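Local coordinates for Cg7008-pa (Drosophila melanogaster, PDB 2WAC), which cleaves both DNA and RNA as an endonuclease, takes part in RNA silencing with RISC, and binds peptides carrying symmetrically dimethylated arginine through its Tudor domain, at residues Q175-G180 against D197-A202. Sequence-based numbering, arbitrary orientation.
Sequences QLVAEG and DQYKAA
Two helices of the staphylococcal nuclease-like part of this Tudor-SN fragment pack here, through Val-177 and Ala-178 of helix 172-178 and Tyr-199 and Ala-202 of helix 193-208. The backbones come closest at the two alanines, where the CA atoms of Ala-178 and Ala-202 lie 4.7 Å apart. Ala-178 CB meets Ala-202 CB at 4.3 Å. Ala-178 CA lies 3.9 Å from the carbonyl O of Ala-202. Small side chains at both positions permit this close approach.

Val-177 points at the other helix and touches it with both branches. With chi1 at -179°, CG1 lies anti to the backbone N and CG2 beside it, and the two methyls divide between Ala-202 and the tyrosine ring. Val-177 CG1 packs on Ala-202 CB at 3.9 Å and lies 3.4 Å from Tyr-199 O. The other methyl, Val-177 CG2, comes obliquely to Tyr-199 CD1 at 4.1 Å. The valine and tyrosine side chains cross at about a right angle. Val-177 also touches Val-182 in the loop beyond its helix, while the Tyr-199 side chain also touches Leu-120 and Lys-174. The polar end of the ring is held elsewhere, by a hydrogen bond between Tyr-199 OH and Asp-171 OD2.

Helix 172-178 ends beside the contact in a Schellman motif. Gly-180 takes positive phi (72°) there, and Gly-180 N bonds to Val-177 O at 2.9 Å. No hydrogen bond joins the two segments. The contact between them is therefore apolar, methyl on methyl and methyl on ring, and probably gains from the burial of these groups, while the bond to Asp-171 fixes the far end of the tyrosine.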
loop_
_atom_site.group_PDB
_atom_site.type_symbol
_atom_site.label_atom_id
_atom_site.label_comp_id
_atom_site.label_asym_id
_atom_site.label_seq_id
_atom_site.Cartn_x
_atom_site.Cartn_y
_atom_site.Cartn_z
ATOM N N GLN A 175 8.650 3.464 15.661
ATOM C CA GLN A 175 10.028 3.923 15.483
ATOM C C GLN A 175 10.076 5.279 14.775
ATOM O O GLN A 175 10.902 6.124 15.117
ATOM C CB GLN A 175 10.863 2.884 14.727
ATOM C CG GLN A 175 12.371 3.125 14.814
ATOM C CD GLN A 175 13.187 2.042 14.136
ATOM O OE1 GLN A 175 13.090 1.836 12.927
ATOM N NE2 GLN A 175 14.007 1.349 14.916
ATOM N N LEU A 176 9.184 5.481 13.803
ATOM C CA LEU A 176 9.040 6.774 13.128
ATOM C C LEU A 176 8.663 7.878 14.121
ATOM O O LEU A 176 9.164 9.002 14.030
ATOM C CB LEU A 176 7.988 6.699 12.011
ATOM C CG LEU A 176 8.194 5.804 10.783
ATOM C CD1 LEU A 176 6.986 5.919 9.859
ATOM C CD2 LEU A 176 9.471 6.153 10.032
ATOM N N VAL A 177 7.782 7.542 15.062
ATOM C CA VAL A 177 7.395 8.443 16.150
ATOM C C VAL A 177 8.584 8.734 17.081
ATOM O O VAL A 177 8.882 9.899 17.358
ATOM C CB VAL A 177 6.181 7.883 16.953
ATOM C CG1 VAL A 177 5.770 8.835 18.064
ATOM C CG2 VAL A 177 4.997 7.623 16.030
ATOM N N ALA A 178 9.262 7.680 17.540
ATOM C CA ALA A 178 10.408 7.812 18.450
ATOM C C ALA A 178 11.575 8.596 17.841
ATOM O O ALA A 178 12.336 9.245 18.561
ATOM C CB ALA A 178 10.875 6.440 18.925
ATOM N N GLU A 179 11.704 8.531 16.517
ATOM C CA GLU A 179 12.726 9.285 15.784
ATOM C C GLU A 179 12.315 10.733 15.500
ATOM O O GLU A 179 13.100 11.510 14.949
ATOM C CB GLU A 179 13.082 8.577 14.476
ATOM C CG GLU A 179 13.939 7.329 14.659
ATOM C CD GLU A 179 13.997 6.459 13.415
ATOM O OE1 GLU A 179 13.178 6.658 12.489
ATOM O OE2 GLU A 179 14.863 5.561 13.368
ATOM N N GLY A 180 11.085 11.085 15.872
ATOM C CA GLY A 180 10.575 12.447 15.710
ATOM C C GLY A 180 10.283 12.835 14.273
ATOM O O GLY A 180 10.404 14.001 13.904
ATOM N N ASP A 197 -1.309 5.052 24.095
ATOM C CA ASP A 197 -0.460 5.521 25.192
ATOM C C ASP A 197 1.026 5.330 24.888
ATOM O O ASP A 197 1.836 6.222 25.135
ATOM C CB ASP A 197 -0.820 4.804 26.502
ATOM C CG ASP A 197 -2.167 5.236 27.065
ATOM O OD1 ASP A 197 -2.715 6.266 26.619
ATOM O OD2 ASP A 197 -2.676 4.543 27.970
ATOM N N GLN A 198 1.371 4.165 24.346
ATOM C CA GLN A 198 2.758 3.844 24.007
ATOM C C GLN A 198 3.331 4.773 22.927
ATOM O O GLN A 198 4.455 5.261 23.062
ATOM C CB GLN A 198 2.891 2.364 23.625
ATOM C CG GLN A 198 2.896 1.433 24.845
ATOM C CD GLN A 198 2.594 -0.025 24.520
ATOM O OE1 GLN A 198 2.294 -0.381 23.381
ATOM N NE2 GLN A 198 2.673 -0.879 25.536
ATOM N N TYR A 199 2.546 5.029 21.881
ATOM C CA TYR A 199 2.928 5.960 20.810
ATOM C C TYR A 199 3.055 7.404 21.315
ATOM O O TYR A 199 3.928 8.148 20.864
ATOM C CB TYR A 199 1.931 5.884 19.643
ATOM C CG TYR A 199 2.160 4.747 18.654
ATOM C CD1 TYR A 199 2.134 4.987 17.280
ATOM C CD2 TYR A 199 2.396 3.439 19.088
ATOM C CE1 TYR A 199 2.334 3.958 16.363
ATOM C CE2 TYR A 199 2.601 2.402 18.178
ATOM C CZ TYR A 199 2.568 2.671 16.818
ATOM O OH TYR A 199 2.766 1.663 15.905
ATOM N N LYS A 200 2.179 7.788 22.247
ATOM C CA LYS A 200 2.252 9.096 22.912
ATOM C C LYS A 200 3.557 9.289 23.681
ATOM O O LYS A 200 4.183 10.346 23.594
ATOM C CB LYS A 200 1.061 9.280 23.862
ATOM C CG LYS A 200 -0.251 9.580 23.164
ATOM C CD LYS A 200 -0.346 11.053 22.806
ATOM C CE LYS A 200 -0.685 11.215 21.331
ATOM N NZ LYS A 200 -0.298 12.571 20.845
ATOM N N ALA A 201 3.952 8.263 24.433
ATOM C CA ALA A 201 5.206 8.271 25.188
ATOM C C ALA A 201 6.431 8.361 24.275
ATOM O O ALA A 201 7.400 9.049 24.599
ATOM C CB ALA A 201 5.293 7.040 26.081
ATOM N N ALA A 202 6.380 7.659 23.143
ATOM C CA ALA A 202 7.436 7.723 22.132
ATOM C C ALA A 202 7.579 9.138 21.563
ATOM O O ALA A 202 8.697 9.640 21.416
ATOM C CB ALA A 202 7.175 6.718 21.019
#